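Local coordinates for conjugal transfer protein TRWB (Escherichia coli, PDB 1E9R), which probably couples ATP hydrolysis to DNA transport in bacterial conjugation, as a membrane-anchored, hexameric, ring-helicase-like coupling protein, at residues A12-T21 with L360-D368; G344-E354 with R390-A398. One frame throughout, in Å; residues are numbered along the deposited sequence.

Contact 1 of 2, residues A12-T21 with L360-D368; sequences APFKRFLRGT and LGEHEVERD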
ATOM      1  N   ALA B  12      30.086  22.773 -13.769  1.00 45.49           N
ATOM      2  CA  ALA B  12      31.317  23.544 -13.659  1.00 46.52           C
ATOM      3  C   ALA B  12      32.540  22.687 -13.946  1.00 45.83           C
ATOM      4  O   ALA B  12      32.640  21.553 -13.471  1.00 46.33           O
ATOM      5  CB  ALA B  12      31.426  24.138 -12.271  1.00 45.57           C
ATOM      6  N   PRO B  13      33.490  23.217 -14.739  1.00 46.04           N
ATOM      7  CA  PRO B  13      34.708  22.468 -15.065  1.00 44.55           C
ATOM      8  C   PRO B  13      35.438  22.070 -13.778  1.00 43.94           C
ATOM      9  O   PRO B  13      35.352  22.774 -12.771  1.00 41.96           O
ATOM     10  CB  PRO B  13      35.508  23.461 -15.906  1.00 45.80           C
ATOM     11  CG  PRO B  13      34.424  24.242 -16.606  1.00 45.69           C
ATOM     12  CD  PRO B  13      33.442  24.491 -15.479  1.00 44.76           C
ATOM     13  N   PHE B  14      36.138  20.939 -13.807  1.00 41.36           N
ATOM     14  CA  PHE B  14      36.853  20.478 -12.631  1.00 41.15           C
ATOM     15  C   PHE B  14      38.314  20.116 -12.869  1.00 43.01           C
ATOM     16  O   PHE B  14      38.757  19.933 -14.005  1.00 42.25           O
ATOM     17  CB  PHE B  14      36.138  19.286 -12.001  1.00 36.64           C
ATOM     18  CG  PHE B  14      35.818  18.172 -12.963  1.00 34.86           C
ATOM     19  CD1 PHE B  14      34.666  18.224 -13.749  1.00 33.96           C
ATOM     20  CD2 PHE B  14      36.640  17.048 -13.051  1.00 30.35           C
ATOM     21  CE1 PHE B  14      34.326  17.166 -14.608  1.00 34.32           C
ATOM     22  CE2 PHE B  14      36.313  15.989 -13.903  1.00 32.13           C
ATOM     23  CZ  PHE B  14      35.147  16.050 -14.686  1.00 33.12           C
ATOM     24  N   LYS B  15      39.053  20.003 -11.772  1.00 45.59           N
ATOM     25  CA  LYS B  15      40.468  19.684 -11.823  1.00 49.30           C
ATOM     26  C   LYS B  15      40.676  18.198 -12.042  1.00 49.60           C
ATOM     27  O   LYS B  15      41.293  17.799 -13.029  1.00 52.09           O
ATOM     28  CB  LYS B  15      41.149  20.113 -10.515  1.00 51.70           C
ATOM     29  CG  LYS B  15      42.644  20.428 -10.627  1.00 56.43           C
ATOM     30  CD  LYS B  15      43.232  20.790  -9.253  1.00 60.26           C
ATOM     31  CE  LYS B  15      44.605  21.468  -9.354  1.00 62.59           C
ATOM     32  NZ  LYS B  15      45.628  20.616 -10.024  1.00 64.91           N
ATOM     33  N   ARG B  16      40.135  17.382 -11.139  1.00 48.94           N
ATOM     34  CA  ARG B  16      40.314  15.935 -11.213  1.00 47.68           C
ATOM     35  C   ARG B  16      39.073  15.079 -11.030  1.00 44.46           C
ATOM     36  O   ARG B  16      38.278  15.304 -10.126  1.00 43.41           O
ATOM     37  CB  ARG B  16      41.343  15.509 -10.175  1.00 50.24           C
ATOM     38  CG  ARG B  16      41.450  14.015  -9.947  1.00 56.38           C
ATOM     39  CD  ARG B  16      42.528  13.745  -8.909  1.00 59.49           C
ATOM     40  NE  ARG B  16      43.791  14.266  -9.414  1.00 66.17           N
ATOM     41  CZ  ARG B  16      44.727  14.894  -8.708  1.00 67.68           C
ATOM     42  NH1 ARG B  16      44.581  15.114  -7.405  1.00 69.09           N
ATOM     43  NH2 ARG B  16      45.826  15.311  -9.327  1.00 68.40           N
ATOM     44  N   PHE B  17      38.935  14.077 -11.890  1.00 42.33           N
ATOM     45  CA  PHE B  17      37.815  13.151 -11.826  1.00 39.43           C
ATOM     46  C   PHE B  17      38.220  12.030 -10.882  1.00 38.31           C
ATOM     47  O   PHE B  17      39.295  11.458 -11.029  1.00 38.39           O
ATOM     48  CB  PHE B  17      37.515  12.583 -13.215  1.00 38.81           C
ATOM     49  CG  PHE B  17      36.567  11.420 -13.206  1.00 38.76           C
ATOM     50  CD1 PHE B  17      37.025  10.132 -12.939  1.00 39.56           C
ATOM     51  CD2 PHE B  17      35.204  11.610 -13.419  1.00 40.70           C
ATOM     52  CE1 PHE B  17      36.136   9.049 -12.882  1.00 39.78           C
ATOM     53  CE2 PHE B  17      34.314  10.537 -13.363  1.00 39.57           C
ATOM     54  CZ  PHE B  17      34.785   9.254 -13.092  1.00 39.21           C
ATOM     55  N   LEU B  18      37.365  11.715  -9.913  1.00 35.12           N
ATOM     56  CA  LEU B  18      37.668  10.667  -8.947  1.00 34.38           C
ATOM     57  C   LEU B  18      36.964   9.346  -9.214  1.00 33.42           C
ATOM     58  O   LEU B  18      37.607   8.330  -9.434  1.00 33.82           O
ATOM     59  CB  LEU B  18      37.326  11.140  -7.533  1.00 33.63           C
ATOM     60  CG  LEU B  18      38.242  12.220  -6.969  1.00 35.35           C
ATOM     61  CD1 LEU B  18      37.708  12.756  -5.646  1.00 32.46           C
ATOM     62  CD2 LEU B  18      39.620  11.615  -6.794  1.00 33.63           C
ATOM     63  N   ARG B  19      35.639   9.349  -9.187  1.00 32.79           N
ATOM     64  CA  ARG B  19      34.889   8.111  -9.399  1.00 32.26           C
ATOM     65  C   ARG B  19      33.485   8.368  -9.926  1.00 31.25           C
ATOM     66  O   ARG B  19      33.000   9.498  -9.909  1.00 31.72           O
ATOM     67  CB  ARG B  19      34.807   7.322  -8.081  1.00 32.57           C
ATOM     68  CG  ARG B  19      35.104   8.167  -6.852  1.00 32.29           C
ATOM     69  CD  ARG B  19      34.002   8.179  -5.806  1.00 31.73           C
ATOM     70  NE  ARG B  19      33.872   6.925  -5.075  1.00 29.96           N
ATOM     71  CZ  ARG B  19      33.522   6.826  -3.790  1.00 30.64           C
ATOM     72  NH1 ARG B  19      33.270   7.909  -3.061  1.00 28.17           N
ATOM     73  NH2 ARG B  19      33.401   5.629  -3.234  1.00 28.89           N
ATOM     74  N   GLY B  20      32.830   7.309 -10.390  1.00 31.11           N
ATOM     75  CA  GLY B  20      31.479   7.455 -10.899  1.00 32.15           C
ATOM     76  C   GLY B  20      31.350   7.420 -12.414  1.00 34.55           C
ATOM     77  O   GLY B  20      32.125   6.751 -13.113  1.00 35.71           O
ATOM     78  N   THR B  21      30.360   8.147 -12.920  1.00 32.52           N
ATOM     79  CA  THR B  21      30.089   8.211 -14.347  1.00 33.77           C
ATOM     80  C   THR B  21      30.967   9.220 -15.075  1.00 35.60           C
ATOM     81  O   THR B  21      31.082  10.377 -14.666  1.00 34.98           O
ATOM     82  CB  THR B  21      28.604   8.574 -14.615  1.00 34.40           C
ATOM     83  OG1 THR B  21      27.770   7.488 -14.201  1.00 35.35           O
ATOM     84  CG2 THR B  21      28.369   8.853 -16.098  1.00 31.80           C
ATOM     85  N   LEU B 360      21.771   7.776 -15.269  1.00 29.88           N
ATOM     86  CA  LEU B 360      23.010   8.246 -15.871  1.00 30.65           C
ATOM     87  C   LEU B 360      24.082   8.250 -14.781  1.00 31.09           C
ATOM     88  O   LEU B 360      25.240   7.934 -15.038  1.00 29.34           O
ATOM     89  CB  LEU B 360      22.808   9.644 -16.474  1.00 29.57           C
ATOM     90  CG  LEU B 360      22.568   9.736 -17.995  1.00 27.58           C
ATOM     91  CD1 LEU B 360      22.146   8.418 -18.563  1.00 28.86           C
ATOM     92  CD2 LEU B 360      21.521  10.780 -18.288  1.00 27.58           C
ATOM     93  N   GLY B 361      23.682   8.607 -13.562  1.00 32.51           N
ATOM     94  CA  GLY B 361      24.600   8.580 -12.439  1.00 31.93           C
ATOM     95  C   GLY B 361      25.354   9.831 -12.071  1.00 32.63           C
ATOM     96  O   GLY B 361      25.355  10.813 -12.809  1.00 32.01           O
ATOM     97  N   GLU B 362      25.996   9.775 -10.905  1.00 33.77           N
ATOM     98  CA  GLU B 362      26.802  10.882 -10.380  1.00 36.26           C
ATOM     99  C   GLU B 362      28.286  10.573 -10.527  1.00 35.42           C
ATOM    100  O   GLU B 362      28.686   9.448 -10.839  1.00 34.63           O
ATOM    101  CB  GLU B 362      26.574  11.093  -8.878  1.00 37.82           C
ATOM    102  CG  GLU B 362      25.156  11.171  -8.389  1.00 41.86           C
ATOM    103  CD  GLU B 362      25.095  11.650  -6.943  1.00 45.79           C
ATOM    104  OE1 GLU B 362      25.853  11.116  -6.093  1.00 44.32           O
ATOM    105  OE2 GLU B 362      24.283  12.562  -6.657  1.00 49.52           O
ATOM    106  N   HIS B 363      29.101  11.587 -10.270  1.00 35.32           N
ATOM    107  CA  HIS B 363      30.545  11.420 -10.297  1.00 35.62           C
ATOM    108  C   HIS B 363      31.096  12.177  -9.089  1.00 35.04           C
ATOM    109  O   HIS B 363      30.444  13.085  -8.578  1.00 32.46           O
ATOM    110  CB  HIS B 363      31.150  11.945 -11.627  1.00 33.15           C
ATOM    111  CG  HIS B 363      30.981  13.419 -11.863  1.00 31.89           C
ATOM    112  ND1 HIS B 363      31.175  13.992 -13.102  1.00 31.28           N
ATOM    113  CD2 HIS B 363      30.679  14.440 -11.025  1.00 32.05           C
ATOM    114  CE1 HIS B 363      31.003  15.301 -13.016  1.00 31.44           C
ATOM    115  NE2 HIS B 363      30.702  15.599 -11.765  1.00 32.18           N
ATOM    116  N   GLU B 364      32.252  11.763  -8.586  1.00 36.63           N
ATOM    117  CA  GLU B 364      32.860  12.486  -7.486  1.00 38.18           C
ATOM    118  C   GLU B 364      34.015  13.188  -8.188  1.00 38.61           C
ATOM    119  O   GLU B 364      34.731  12.582  -8.986  1.00 36.27           O
ATOM    120  CB  GLU B 364      33.338  11.549  -6.387  1.00 38.91           C
ATOM    121  CG  GLU B 364      33.641  12.303  -5.116  1.00 42.40           C
ATOM    122  CD  GLU B 364      33.645  11.418  -3.910  1.00 43.63           C
ATOM    123  OE1 GLU B 364      34.389  10.420  -3.919  1.00 42.16           O
ATOM    124  OE2 GLU B 364      32.902  11.723  -2.950  1.00 50.29           O
ATOM    125  N   VAL B 365      34.192  14.465  -7.879  1.00 41.52           N
ATOM    126  CA  VAL B 365      35.169  15.293  -8.562  1.00 43.45           C
ATOM    127  C   VAL B 365      35.857  16.314  -7.640  1.00 45.46           C
ATOM    128  O   VAL B 365      35.318  16.659  -6.594  1.00 44.81           O
ATOM    129  CB  VAL B 365      34.395  16.008  -9.718  1.00 43.35           C
ATOM    130  CG1 VAL B 365      34.927  17.370  -9.960  1.00 42.78           C
ATOM    131  CG2 VAL B 365      34.420  15.153 -10.974  1.00 40.57           C
ATOM    132  N   GLU B 366      37.051  16.778  -8.019  1.00 48.66           N
ATOM    133  CA  GLU B 366      37.775  17.797  -7.241  1.00 52.07           C
ATOM    134  C   GLU B 366      37.825  19.070  -8.075  1.00 54.29           C
ATOM    135  O   GLU B 366      38.171  19.026  -9.259  1.00 53.67           O
ATOM    136  CB  GLU B 366      39.203  17.355  -6.913  1.00 51.30           C
ATOM    137  CG  GLU B 366      39.274  16.100  -6.077  1.00 53.46           C
ATOM    138  CD  GLU B 366      40.680  15.772  -5.619  1.00 53.97           C
ATOM    139  OE1 GLU B 366      41.619  15.886  -6.437  1.00 55.39           O
ATOM    140  OE2 GLU B 366      40.843  15.381  -4.443  1.00 53.80           O
ATOM    141  N   ARG B 367      37.482  20.199  -7.457  1.00 57.73           N
ATOM    142  CA  ARG B 367      37.465  21.488  -8.149  1.00 60.82           C
ATOM    143  C   ARG B 367      38.211  22.613  -7.433  1.00 63.84           C
ATOM    144  O   ARG B 367      38.314  22.624  -6.208  1.00 63.57           O
ATOM    145  CB  ARG B 367      36.023  21.932  -8.368  1.00 58.86           C
ATOM    146  CG  ARG B 367      35.595  21.954  -9.806  1.00 58.29           C
ATOM    147  CD  ARG B 367      34.337  22.761  -9.947  1.00 56.65           C
ATOM    148  NE  ARG B 367      33.215  22.132  -9.266  1.00 56.75           N
ATOM    149  CZ  ARG B 367      32.470  21.156  -9.780  1.00 54.70           C
ATOM    150  NH1 ARG B 367      32.715  20.678 -10.996  1.00 51.48           N
ATOM    151  NH2 ARG B 367      31.465  20.661  -9.072  1.00 55.42           N
ATOM    152  N   ASP B 368      38.718  23.567  -8.209  1.00 68.22           N
ATOM    153  CA  ASP B 368      39.423  24.712  -7.647  1.00 72.67           C
ATOM    154  C   ASP B 368      38.373  25.660  -7.113  1.00 74.62           C
ATOM    155  O   ASP B 368      37.462  26.047  -7.839  1.00 73.65           O
ATOM    156  CB  ASP B 368      40.250  25.418  -8.724  1.00 75.84           C
ATOM    157  CG  ASP B 368      41.572  24.714  -9.002  1.00 79.40           C
ATOM    158  OD1 ASP B 368      41.954  23.830  -8.204  1.00 81.84           O
ATOM    159  OD2 ASP B 368      42.235  25.050 -10.011  1.00 81.19           O
TER
HETATM  160  O   HOH W   1      31.912  12.794 -15.116  1.00 34.03           O
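Arg19 and Glu364 form a salt bridge across the two segments, NH1 to OE1 at 2.9 Å, with the two side chains alongside and pointing the same way. The carboxylate oxygen is met from above its plane, 40° out of it, while the methylene CD of Arg19 packs on CB of Glu364. The guanidinium continues into a second subunit: NE forms a salt bridge with Glu396 and NH2 bonds Arg390 O of that neighbouring chain. Without the guanidinium, as with an alanine here, Glu364 would probably lose this charge partner and the subunit interface both of those bonds. Antiparallel backbone pairing runs beside it, with Glu364 N to Arg19 O at 2.7 Å and Glu366 N to Arg16 O at 2.8 Å. Thr21 OG1, anti to its own carbonyl carbon (chi1 -68°), lies beside the backbone N and donates to Leu360 O at 2.7 Å, in the carbonyl plane. One water bridges Thr21 O and His363 ND1, and NE2 of the same ring bonds Glu389. Arg16 NH1 and Glu366 OE1, 3.2 Å apart, form a second salt bridge whose hydrogen bond is weak. On the other face of the strands, Val365 CG2 sits over the Phe14 ring, 3.6 Å from its centroid and 15° off the normal, a CH-pi contact. That methyl also lies above the centre of the His363 imidazole, and Phe17 CE2 adds a contact with His363 CB at 3.9 Å. Lys15 and Arg16 both face Glu366, and Leu18 and Arg19 both face Glu364: two classic beta bulges round strand 16-18, an outer strand, within this chain, of the three-stranded antiparallel sheet completed by 384-390.

Contact 2 of 2, residues G344-E354 with R390-A398; sequences GGSRTDPKTNE and RVVMPAEIA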
ATOM      1  N   GLY B 344      15.576  11.584 -23.124  1.00 38.19           N
ATOM      2  CA  GLY B 344      14.927  12.567 -22.276  1.00 42.43           C
ATOM      3  C   GLY B 344      13.408  12.591 -22.222  1.00 44.65           C
ATOM      4  O   GLY B 344      12.722  12.504 -23.251  1.00 45.33           O
ATOM      5  N   GLY B 345      12.894  12.719 -20.996  1.00 45.62           N
ATOM      6  CA  GLY B 345      11.455  12.787 -20.781  1.00 44.67           C
ATOM      7  C   GLY B 345      10.874  14.170 -21.092  1.00 43.81           C
ATOM      8  O   GLY B 345      11.552  15.051 -21.649  1.00 44.74           O
ATOM      9  N   SER B 346       9.605  14.355 -20.736  1.00 40.94           N
ATOM     10  CA  SER B 346       8.918  15.613 -20.968  1.00 38.17           C
ATOM     11  C   SER B 346       9.059  16.415 -19.684  1.00 36.81           C
ATOM     12  O   SER B 346       9.236  15.833 -18.616  1.00 36.58           O
ATOM     13  CB  SER B 346       7.445  15.334 -21.281  1.00 36.51           C
ATOM     14  OG  SER B 346       6.732  16.521 -21.569  1.00 40.06           O
ATOM     15  N   ARG B 347       9.006  17.740 -19.769  1.00 36.81           N
ATOM     16  CA  ARG B 347       9.130  18.527 -18.548  1.00 39.06           C
ATOM     17  C   ARG B 347       7.904  18.394 -17.664  1.00 36.61           C
ATOM     18  O   ARG B 347       7.897  18.889 -16.546  1.00 38.64           O
ATOM     19  CB  ARG B 347       9.401  20.019 -18.830  1.00 41.31           C
ATOM     20  CG  ARG B 347       8.631  20.660 -19.971  1.00 45.47           C
ATOM     21  CD  ARG B 347       8.505  22.187 -19.782  1.00 49.93           C
ATOM     22  NE  ARG B 347       9.758  22.896 -19.480  1.00 53.34           N
ATOM     23  CZ  ARG B 347      10.721  23.197 -20.357  1.00 54.81           C
ATOM     24  NH1 ARG B 347      10.623  22.859 -21.636  1.00 53.55           N
ATOM     25  NH2 ARG B 347      11.792  23.861 -19.947  1.00 54.40           N
ATOM     26  N   THR B 348       6.869  17.726 -18.170  1.00 35.74           N
ATOM     27  CA  THR B 348       5.639  17.519 -17.409  1.00 33.39           C
ATOM     28  C   THR B 348       5.777  16.247 -16.587  1.00 34.55           C
ATOM     29  O   THR B 348       4.881  15.891 -15.821  1.00 33.33           O
ATOM     30  CB  THR B 348       4.421  17.347 -18.336  1.00 32.54           C
ATOM     31  OG1 THR B 348       4.695  16.331 -19.317  1.00 30.68           O
ATOM     32  CG2 THR B 348       4.086  18.660 -19.021  1.00 31.87           C
ATOM     33  N   ASP B 349       6.914  15.575 -16.747  1.00 33.88           N
ATOM     34  CA  ASP B 349       7.178  14.311 -16.059  1.00 33.65           C
ATOM     35  C   ASP B 349       8.516  14.368 -15.324  1.00 33.40           C
ATOM     36  O   ASP B 349       9.444  13.618 -15.635  1.00 33.53           O
ATOM     37  CB  ASP B 349       7.175  13.169 -17.094  1.00 33.17           C
ATOM     38  CG  ASP B 349       7.241  11.784 -16.462  1.00 34.32           C
ATOM     39  OD1 ASP B 349       7.179  11.669 -15.215  1.00 34.31           O
ATOM     40  OD2 ASP B 349       7.351  10.802 -17.231  1.00 37.76           O
ATOM     41  N   PRO B 350       8.625  15.257 -14.324  1.00 32.71           N
ATOM     42  CA  PRO B 350       9.865  15.400 -13.552  1.00 32.11           C
ATOM     43  C   PRO B 350      10.326  14.115 -12.865  1.00 32.89           C
ATOM     44  O   PRO B 350      11.517  13.960 -12.561  1.00 31.62           O
ATOM     45  CB  PRO B 350       9.529  16.513 -12.554  1.00 33.13           C
ATOM     46  CG  PRO B 350       8.045  16.372 -12.371  1.00 33.11           C
ATOM     47  CD  PRO B 350       7.562  16.119 -13.780  1.00 32.87           C
ATOM     48  N   LYS B 351       9.390  13.194 -12.623  1.00 32.16           N
ATOM     49  CA  LYS B 351       9.742  11.943 -11.962  1.00 33.47           C
ATOM     50  C   LYS B 351      10.586  11.051 -12.870  1.00 31.35           C
ATOM     51  O   LYS B 351      11.529  10.394 -12.426  1.00 31.59           O
ATOM     52  CB  LYS B 351       8.488  11.187 -11.510  1.00 37.20           C
ATOM     53  CG  LYS B 351       8.846   9.917 -10.760  1.00 38.64           C
ATOM     54  CD  LYS B 351       7.638   9.158 -10.218  1.00 44.26           C
ATOM     55  CE  LYS B 351       8.084   7.839  -9.547  1.00 46.27           C
ATOM     56  NZ  LYS B 351       6.958   6.932  -9.161  1.00 48.63           N
ATOM     57  N   THR B 352      10.243  11.026 -14.149  1.00 31.29           N
ATOM     58  CA  THR B 352      10.995  10.222 -15.086  1.00 30.13           C
ATOM     59  C   THR B 352      12.335  10.886 -15.366  1.00 30.44           C
ATOM     60  O   THR B 352      13.339  10.207 -15.575  1.00 28.69           O
ATOM     61  CB  THR B 352      10.225  10.044 -16.391  1.00 28.99           C
ATOM     62  OG1 THR B 352       9.064   9.241 -16.141  1.00 30.78           O
ATOM     63  CG2 THR B 352      11.092   9.361 -17.442  1.00 27.40           C
ATOM     64  N   ASN B 353      12.359  12.213 -15.372  1.00 29.08           N
ATOM     65  CA  ASN B 353      13.606  12.921 -15.616  1.00 30.89           C
ATOM     66  C   ASN B 353      14.584  12.662 -14.475  1.00 31.61           C
ATOM     67  O   ASN B 353      15.786  12.503 -14.690  1.00 29.30           O
ATOM     68  CB  ASN B 353      13.334  14.408 -15.784  1.00 32.15           C
ATOM     69  CG  ASN B 353      12.538  14.698 -17.038  1.00 34.68           C
ATOM     70  OD1 ASN B 353      12.758  14.067 -18.076  1.00 35.78           O
ATOM     71  ND2 ASN B 353      11.616  15.653 -16.959  1.00 35.51           N
ATOM     72  N   GLU B 354      14.062  12.606 -13.257  1.00 31.32           N
ATOM     73  CA  GLU B 354      14.898  12.316 -12.102  1.00 30.94           C
ATOM     74  C   GLU B 354      15.421  10.879 -12.221  1.00 30.17           C
ATOM     75  O   GLU B 354      16.560  10.587 -11.905  1.00 30.29           O
ATOM     76  CB  GLU B 354      14.083  12.471 -10.826  1.00 29.49           C
ATOM     77  CG  GLU B 354      14.696  11.760  -9.634  1.00 31.60           C
ATOM     78  CD  GLU B 354      16.031  12.334  -9.218  1.00 34.31           C
ATOM     79  OE1 GLU B 354      16.357  13.477  -9.617  1.00 33.15           O
ATOM     80  OE2 GLU B 354      16.750  11.635  -8.473  1.00 33.44           O
ATOM     81  N   ARG B 390      25.325  14.988 -10.108  1.00 33.44           N
ATOM     82  CA  ARG B 390      24.771  14.290 -11.261  1.00 32.85           C
ATOM     83  C   ARG B 390      25.523  14.729 -12.495  1.00 31.92           C
ATOM     84  O   ARG B 390      25.708  15.921 -12.727  1.00 33.22           O
ATOM     85  CB  ARG B 390      23.286  14.629 -11.471  1.00 32.27           C
ATOM     86  CG  ARG B 390      22.326  14.068 -10.442  1.00 29.26           C
ATOM     87  CD  ARG B 390      22.316  12.543 -10.433  1.00 31.00           C
ATOM     88  NE  ARG B 390      21.553  12.035  -9.297  1.00 30.86           N
ATOM     89  CZ  ARG B 390      20.227  12.118  -9.182  1.00 31.49           C
ATOM     90  NH1 ARG B 390      19.488  12.681 -10.138  1.00 24.58           N
ATOM     91  NH2 ARG B 390      19.638  11.664  -8.085  1.00 26.68           N
ATOM     92  N   VAL B 391      25.966  13.773 -13.290  1.00 31.30           N
ATOM     93  CA  VAL B 391      26.656  14.109 -14.516  1.00 31.48           C
ATOM     94  C   VAL B 391      25.646  14.880 -15.378  1.00 33.44           C
ATOM     95  O   VAL B 391      25.982  15.877 -16.025  1.00 33.88           O
ATOM     96  CB  VAL B 391      27.130  12.822 -15.221  1.00 31.96           C
ATOM     97  CG1 VAL B 391      27.671  13.129 -16.611  1.00 32.98           C
ATOM     98  CG2 VAL B 391      28.205  12.153 -14.367  1.00 30.36           C
ATOM     99  N   VAL B 392      24.397  14.420 -15.355  1.00 32.97           N
ATOM    100  CA  VAL B 392      23.310  15.048 -16.106  1.00 32.73           C
ATOM    101  C   VAL B 392      22.177  15.353 -15.138  1.00 34.22           C
ATOM    102  O   VAL B 392      21.659  14.441 -14.496  1.00 33.25           O
ATOM    103  CB  VAL B 392      22.751  14.107 -17.193  1.00 31.03           C
ATOM    104  CG1 VAL B 392      21.665  14.824 -17.981  1.00 29.61           C
ATOM    105  CG2 VAL B 392      23.870  13.632 -18.107  1.00 29.08           C
ATOM    106  N   MET B 393      21.804  16.625 -15.031  1.00 34.62           N
ATOM    107  CA  MET B 393      20.730  17.055 -14.137  1.00 34.85           C
ATOM    108  C   MET B 393      19.362  16.709 -14.696  1.00 35.33           C
ATOM    109  O   MET B 393      19.174  16.652 -15.907  1.00 33.28           O
ATOM    110  CB  MET B 393      20.779  18.568 -13.932  1.00 36.68           C
ATOM    111  CG  MET B 393      21.542  19.039 -12.721  1.00 38.45           C
ATOM    112  SD  MET B 393      21.607  20.843 -12.692  1.00 42.69           S
ATOM    113  CE  MET B 393      20.050  21.281 -11.891  1.00 37.87           C
ATOM    114  N   PRO B 394      18.379  16.463 -13.818  1.00 36.16           N
ATOM    115  CA  PRO B 394      17.045  16.137 -14.320  1.00 36.24           C
ATOM    116  C   PRO B 394      16.561  17.255 -15.248  1.00 36.34           C
ATOM    117  O   PRO B 394      15.937  16.991 -16.275  1.00 35.76           O
ATOM    118  CB  PRO B 394      16.222  16.040 -13.044  1.00 36.84           C
ATOM    119  CG  PRO B 394      17.216  15.466 -12.071  1.00 35.71           C
ATOM    120  CD  PRO B 394      18.447  16.292 -12.355  1.00 35.99           C
ATOM    121  N   ALA B 395      16.876  18.499 -14.880  1.00 35.27           N
ATOM    122  CA  ALA B 395      16.503  19.685 -15.660  1.00 37.94           C
ATOM    123  C   ALA B 395      17.184  19.735 -17.025  1.00 39.70           C
ATOM    124  O   ALA B 395      16.653  20.324 -17.968  1.00 40.46           O
ATOM    125  CB  ALA B 395      16.835  20.951 -14.886  1.00 39.03           C
ATOM    126  N   GLU B 396      18.366  19.133 -17.127  1.00 39.51           N
ATOM    127  CA  GLU B 396      19.083  19.099 -18.394  1.00 39.28           C
ATOM    128  C   GLU B 396      18.362  18.132 -19.332  1.00 39.47           C
ATOM    129  O   GLU B 396      18.339  18.319 -20.554  1.00 40.57           O
ATOM    130  CB  GLU B 396      20.522  18.616 -18.198  1.00 38.16           C
ATOM    131  CG  GLU B 396      21.434  19.550 -17.432  1.00 40.09           C
ATOM    132  CD  GLU B 396      22.871  19.054 -17.462  1.00 41.92           C
ATOM    133  OE1 GLU B 396      23.495  19.057 -18.550  1.00 41.95           O
ATOM    134  OE2 GLU B 396      23.374  18.641 -16.399  1.00 42.42           O
ATOM    135  N   ILE B 397      17.790  17.085 -18.749  1.00 38.35           N
ATOM    136  CA  ILE B 397      17.060  16.076 -19.513  1.00 38.77           C
ATOM    137  C   ILE B 397      15.712  16.638 -19.983  1.00 39.62           C
ATOM    138  O   ILE B 397      15.236  16.319 -21.082  1.00 35.82           O
ATOM    139  CB  ILE B 397      16.848  14.795 -18.657  1.00 39.60           C
ATOM    140  CG1 ILE B 397      18.207  14.135 -18.388  1.00 38.99           C
ATOM    141  CG2 ILE B 397      15.918  13.832 -19.369  1.00 35.46           C
ATOM    142  CD1 ILE B 397      18.143  12.875 -17.560  1.00 39.47           C
ATOM    143  N   ALA B 398      15.121  17.494 -19.149  1.00 40.10           N
ATOM    144  CA  ALA B 398      13.845  18.126 -19.448  1.00 41.80           C
ATOM    145  C   ALA B 398      13.991  19.176 -20.545  1.00 43.66           C
ATOM    146  O   ALA B 398      13.020  19.523 -21.220  1.00 46.46           O
ATOM    147  CB  ALA B 398      13.283  18.762 -18.189  1.00 38.95           C
TER
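Glu354 and Arg390 meet with their side chains at about a right angle and their carboxylate and guanidinium planes 48° apart. Arg390 NH2 reaches Glu354 OE2 on its syn side at 2.9 Å, in the guanidinium plane, and NH1 makes a weak bond to OE1; NH1 also bonds Ser357. The glutamate chain bends at chi2 (65°), bringing its carboxylate alongside Pro394, whose CG lies 3.3 Å from OE1. At the preceding residue, Asn353 runs alongside Ile397, the two pointing opposite ways, and Ile397 CG2 packs against Asn353 OD1 at 3.4 Å and against Gly344 CA. The other end of the amide, ND2, lies 3.7 Å from Ala398 CB and donates to Ser346 O at 2.9 Å. Asp349 N reaches that same carbonyl from the opposite face, closing a type I turn just before helix 350-354. At Gly344 a beta carbon would fall 2.9 Å from Ile397 O, a clash, so the close approach depends on a missing side chain. The short helical segments cross at 116°, with axes 8.6 Å apart. Chemically, then, an ion pair joins the partly exposed end, whereas the buried amide spends one N-H of ND2 on Ser346 O, in its own segment, and offers mainly van der Waals contact to helix 394-398.

The centre of contact 1 is about 35 Å from the chain centre and that of contact 2 about 24 Å, so contact 1 is the more peripheral, though both are only partly buried. Helix 350-360, begun in contact 2, runs on into strand 362-368 of contact 1, and a probable hydrogen bond, Gly361 O to Val391 N at 3.1 Å, ties them together. Contact 1 is beta pairing with backbone bonds and charged side chains, burying 892 Å²; contact 2 is helix and loop packing, 440 Å², with no backbone bond across it. Both sit at subunit interfaces: contact 1 meets mainly the second subunit, contact 2 the third, whose Arg19 its Glu396 and Arg390 bind.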